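Local coordinates for lombricine kinase (Urechis caupo, PDB 3JQ3), which catalyses the reversible transfer of a phosphoryl group from ATP to lombricine, giving ADP and phospholombricine, at residues 111-116 / 282-287. Residues are numbered along the deposited sequence; the frame is centred on the assembly and turned at random.
Sequences KYVKSC and VHVQLH. With ADP (adenosine-5'-diphosphate), chain B.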
ATOM      1  N   LYS A 111       3.055 -19.363  40.391  1.00 24.38           N
ATOM      2  CA  LYS A 111       1.804 -20.106  40.429  1.00 24.33           C
ATOM      3  C   LYS A 111       0.786 -19.376  39.559  1.00 24.77           C
ATOM      4  O   LYS A 111      -0.146 -19.979  39.027  1.00 25.47           O
ATOM      5  CB  LYS A 111       1.302 -20.199  41.871  1.00 28.53           C
ATOM      6  CG  LYS A 111       0.360 -21.359  42.156  1.00 34.55           C
ATOM      7  CD  LYS A 111      -1.072 -21.032  41.775  1.00 40.77           C
ATOM      8  CE  LYS A 111      -2.047 -21.959  42.486  1.00 44.13           C
ATOM      9  NZ  LYS A 111      -1.941 -21.834  43.968  1.00 44.37           N
ATOM     10  N   TYR A 112       0.984 -18.070  39.414  1.00 19.54           N
ATOM     11  CA  TYR A 112       0.071 -17.228  38.655  1.00 20.22           C
ATOM     12  C   TYR A 112       0.755 -16.652  37.421  1.00 20.70           C
ATOM     13  O   TYR A 112       0.162 -16.598  36.342  1.00 21.37           O
ATOM     14  CB  TYR A 112      -0.468 -16.103  39.542  1.00 18.10           C
ATOM     15  CG  TYR A 112      -1.214 -16.614  40.750  1.00 22.78           C
ATOM     16  CD1 TYR A 112      -0.535 -16.999  41.898  1.00 22.06           C
ATOM     17  CD2 TYR A 112      -2.597 -16.726  40.738  1.00 22.57           C
ATOM     18  CE1 TYR A 112      -1.212 -17.475  43.000  1.00 19.68           C
ATOM     19  CE2 TYR A 112      -3.283 -17.202  41.837  1.00 22.51           C
ATOM     20  CZ  TYR A 112      -2.585 -17.577  42.965  1.00 20.50           C
ATOM     21  OH  TYR A 112      -3.266 -18.055  44.059  1.00 21.35           O
ATOM     22  N   VAL A 113       2.002 -16.223  37.584  1.00 17.72           N
ATOM     23  CA  VAL A 113       2.765 -15.664  36.475  1.00 18.17           C
ATOM     24  C   VAL A 113       3.512 -16.761  35.725  1.00 22.10           C
ATOM     25  O   VAL A 113       4.417 -17.393  36.270  1.00 28.28           O
ATOM     26  CB  VAL A 113       3.754 -14.588  36.949  1.00 16.62           C
ATOM     27  CG1 VAL A 113       4.700 -14.203  35.825  1.00 14.83           C
ATOM     28  CG2 VAL A 113       2.998 -13.372  37.459  1.00 15.52           C
ATOM     29  N   LYS A 114       3.125 -16.971  34.470  1.00 20.07           N
ATOM     30  CA  LYS A 114       3.633 -18.076  33.664  1.00 18.66           C
ATOM     31  C   LYS A 114       4.871 -17.699  32.852  1.00 20.26           C
ATOM     32  O   LYS A 114       5.723 -18.545  32.578  1.00 18.25           O
ATOM     33  CB  LYS A 114       2.537 -18.585  32.724  1.00 18.86           C
ATOM     34  CG  LYS A 114       1.219 -18.892  33.415  1.00 21.17           C
ATOM     35  CD  LYS A 114       1.417 -19.890  34.546  1.00 22.78           C
ATOM     36  CE  LYS A 114       0.118 -20.157  35.289  1.00 29.08           C
ATOM     37  NZ  LYS A 114       0.335 -21.060  36.458  1.00 34.26           N
ATOM     38  N   SER A 115       4.966 -16.432  32.463  1.00 14.93           N
ATOM     39  CA  SER A 115       6.099 -15.973  31.668  1.00 17.50           C
ATOM     40  C   SER A 115       6.258 -14.457  31.730  1.00 16.65           C
ATOM     41  O   SER A 115       5.317 -13.738  32.064  1.00 18.99           O
ATOM     42  CB  SER A 115       5.954 -16.426  30.213  1.00 14.48           C
ATOM     43  OG  SER A 115       4.763 -15.915  29.640  1.00 16.68           O
ATOM     44  N   CYS A 116       7.453 -13.979  31.406  1.00 17.85           N
ATOM     45  CA  CYS A 116       7.730 -12.549  31.421  1.00 20.98           C
ATOM     46  C   CYS A 116       8.374 -12.099  30.121  1.00 21.37           C
ATOM     47  O   CYS A 116       9.185 -12.814  29.536  1.00 21.21           O
ATOM     48  CB  CYS A 116       8.624 -12.189  32.607  1.00 20.52           C
ATOM     49  SG  CYS A 116       7.899 -12.582  34.208  1.00 35.08           S
ATOM     50  N   VAL A 282       3.570  -9.686  31.500  1.00 19.60           N
ATOM     51  CA  VAL A 282       3.579 -11.029  32.047  1.00 20.09           C
ATOM     52  C   VAL A 282       2.348 -11.773  31.551  1.00 21.53           C
ATOM     53  O   VAL A 282       1.338 -11.160  31.199  1.00 21.47           O
ATOM     54  CB  VAL A 282       3.535 -11.016  33.585  1.00 18.81           C
ATOM     55  CG1 VAL A 282       4.714 -10.240  34.151  1.00 18.92           C
ATOM     56  CG2 VAL A 282       2.214 -10.430  34.067  1.00 14.43           C
ATOM     57  N   HIS A 283       2.442 -13.095  31.504  1.00 19.44           N
ATOM     58  CA  HIS A 283       1.265 -13.928  31.355  1.00 19.33           C
ATOM     59  C   HIS A 283       0.865 -14.351  32.757  1.00 19.53           C
ATOM     60  O   HIS A 283       1.606 -15.066  33.428  1.00 20.64           O
ATOM     61  CB  HIS A 283       1.561 -15.144  30.479  1.00 20.13           C
ATOM     62  CG  HIS A 283       1.525 -14.852  29.012  1.00 22.38           C
ATOM     63  ND1 HIS A 283       1.331 -15.829  28.059  1.00 21.94           N
ATOM     64  CD2 HIS A 283       1.637 -13.685  28.333  1.00 22.57           C
ATOM     65  CE1 HIS A 283       1.340 -15.281  26.858  1.00 22.06           C
ATOM     66  NE2 HIS A 283       1.525 -13.979  26.997  1.00 24.05           N
ATOM     67  N   VAL A 284      -0.292 -13.879  33.208  1.00 18.06           N
ATOM     68  CA  VAL A 284      -0.743 -14.142  34.566  1.00 16.77           C
ATOM     69  C   VAL A 284      -2.156 -14.716  34.575  1.00 19.62           C
ATOM     70  O   VAL A 284      -3.065 -14.173  33.946  1.00 20.49           O
ATOM     71  CB  VAL A 284      -0.679 -12.866  35.438  1.00 17.06           C
ATOM     72  CG1 VAL A 284      -1.335 -11.701  34.719  1.00 15.29           C
ATOM     73  CG2 VAL A 284      -1.327 -13.105  36.792  1.00 14.42           C
ATOM     74  N   GLN A 285      -2.331 -15.821  35.290  1.00 17.05           N
ATOM     75  CA  GLN A 285      -3.614 -16.505  35.348  1.00 17.90           C
ATOM     76  C   GLN A 285      -4.472 -15.950  36.478  1.00 19.23           C
ATOM     77  O   GLN A 285      -4.066 -15.962  37.637  1.00 22.73           O
ATOM     78  CB  GLN A 285      -3.396 -18.005  35.534  1.00 19.80           C
ATOM     79  CG  GLN A 285      -4.616 -18.854  35.246  1.00 19.43           C
ATOM     80  CD  GLN A 285      -4.272 -20.322  35.115  1.00 21.20           C
ATOM     81  OE1 GLN A 285      -4.728 -20.997  34.190  1.00 26.69           O
ATOM     82  NE2 GLN A 285      -3.454 -20.823  36.035  1.00 17.03           N
ATOM     83  N   LEU A 286      -5.661 -15.465  36.132  1.00 22.43           N
ATOM     84  CA  LEU A 286      -6.550 -14.834  37.106  1.00 23.17           C
ATOM     85  C   LEU A 286      -7.966 -15.395  37.012  1.00 24.34           C
ATOM     86  O   LEU A 286      -8.874 -14.725  36.520  1.00 27.27           O
ATOM     87  CB  LEU A 286      -6.582 -13.318  36.890  1.00 20.18           C
ATOM     88  CG  LEU A 286      -5.238 -12.586  36.908  1.00 20.13           C
ATOM     89  CD1 LEU A 286      -5.378 -11.190  36.326  1.00 22.40           C
ATOM     90  CD2 LEU A 286      -4.661 -12.531  38.316  1.00 17.12           C
ATOM     91  N   HIS A 287      -8.152 -16.621  37.493  1.00 22.83           N
ATOM     92  CA  HIS A 287      -9.439 -17.299  37.370  1.00 21.44           C
ATOM     93  C   HIS A 287     -10.603 -16.506  37.958  1.00 24.46           C
ATOM     94  O   HIS A 287     -11.639 -16.344  37.310  1.00 28.78           O
ATOM     95  CB  HIS A 287      -9.385 -18.685  38.014  1.00 19.60           C
ATOM     96  CG  HIS A 287      -8.571 -19.679  37.246  1.00 17.48           C
ATOM     97  ND1 HIS A 287      -8.934 -20.129  35.995  1.00 21.43           N
ATOM     98  CD2 HIS A 287      -7.418 -20.317  37.556  1.00 19.93           C
ATOM     99  CE1 HIS A 287      -8.037 -21.000  35.566  1.00 19.51           C
ATOM    100  NE2 HIS A 287      -7.108 -21.132  36.495  1.00 19.78           N
TER
HETATM  101  PB  ADP B 400       3.920  -6.286  21.149  1.00 64.42           P
HETATM  102  O1B ADP B 400       3.419  -5.755  19.827  1.00 66.86           O
HETATM  103  O2B ADP B 400       4.898  -7.430  21.041  1.00 66.68           O
HETATM  104  O3B ADP B 400       4.336  -5.212  22.123  1.00 63.47           O
HETATM  105  PA  ADP B 400       1.590  -7.894  21.043  1.00 64.51           P
HETATM  106  O1A ADP B 400       1.691  -7.604  19.564  1.00 66.84           O
HETATM  107  O2A ADP B 400       0.257  -7.791  21.746  1.00 63.36           O
HETATM  108  O3A ADP B 400       2.620  -6.941  21.840  1.00 54.52           O
HETATM  109  O5' ADP B 400       2.149  -9.378  21.319  1.00 78.87           O
HETATM  110  C5' ADP B 400       3.075 -10.017  20.440  1.00 76.94           C
HETATM  111  C4' ADP B 400       3.254 -11.460  20.899  1.00 74.74           C
HETATM  112  O4' ADP B 400       4.025 -11.512  22.104  1.00 73.65           O
HETATM  113  C3' ADP B 400       1.914 -12.114  21.197  1.00 74.44           C
HETATM  114  O3' ADP B 400       1.705 -13.218  20.311  1.00 75.10           O
HETATM  115  C2' ADP B 400       2.005 -12.624  22.622  1.00 73.17           C
HETATM  116  O2' ADP B 400       1.609 -13.997  22.686  1.00 73.14           O
HETATM  117  C1' ADP B 400       3.468 -12.476  23.000  1.00 71.79           C
HETATM  118  N9  ADP B 400       3.620 -12.047  24.416  1.00 68.63           N
HETATM  119  C8  ADP B 400       3.316 -10.836  24.920  1.00 67.30           C
HETATM  120  N7  ADP B 400       3.578 -10.783  26.254  1.00 65.39           N
HETATM  121  C5  ADP B 400       4.062 -11.983  26.624  1.00 63.76           C
HETATM  122  C6  ADP B 400       4.539 -12.604  27.883  1.00 60.83           C
HETATM  123  N6  ADP B 400       4.553 -11.921  29.054  1.00 48.45           N
HETATM  124  N1  ADP B 400       4.961 -13.885  27.825  1.00 62.09           N
HETATM  125  C2  ADP B 400       4.954 -14.585  26.673  1.00 64.10           C
HETATM  126  N3  ADP B 400       4.537 -14.084  25.496  1.00 65.16           N
HETATM  127  C4  ADP B 400       4.086 -12.811  25.408  1.00 66.00           C
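Ser115 and His283 meet beside the adenine of ADP, where two neighbouring strands of the antiparallel sheet in the phosphagen kinase catalytic domain form one wall of the nucleotide site. Ser115 OG donates to ADP N1 at 2.7 Å; with chi1 at 59°, the hydroxyl stands between its own backbone N and carbonyl carbon. The same oxygen lies 3.4 Å from His283 CB. The imidazole of His283 presents one face to the six-membered part of the adenine, with ADP N1 offset toward the ring's rim and His283 CD2 3.1 Å from ADP C6; Thr309, another ADP-binding residue, touches the histidine too.

Behind this shell a beta bulge sets the register. Lys114 and Ser115 together face the single residue His283: Lys114 N gives a nearly straight bond to His283 O (2.6 Å), and His283 N returns one to Ser115 O (3.0 Å). The extra residue fits because Lys114 has a helix-like psi of -30°, after which Ser115 is extended again, its side chain on the same face as that of His283. Val113 and Cys116 both turn to the other face, paired with Val284 and Val282. There Val113 CG1 meets Val282 CB at about a right angle between the side chains, while Cys116 SG rests against Val282 CG1; Val282 also reaches Val344 of helix 333-355.

Farther from the nucleotide, Gln285 N bonds to Tyr112 O (2.8 Å) as the strand 113-122 begins. Gln285 O lies in the plane of the Tyr112 ring, at its CD2 edge, and the phenol OH hydrogen-bonds to Glu355. Lys114, bent at chi2 (-56°) and extended beyond, passes its CE by the side chain of Gln285 and runs back toward Lys111, placing NZ above the carbonyl plane of Lys111, 2.8 Å from Lys111 O.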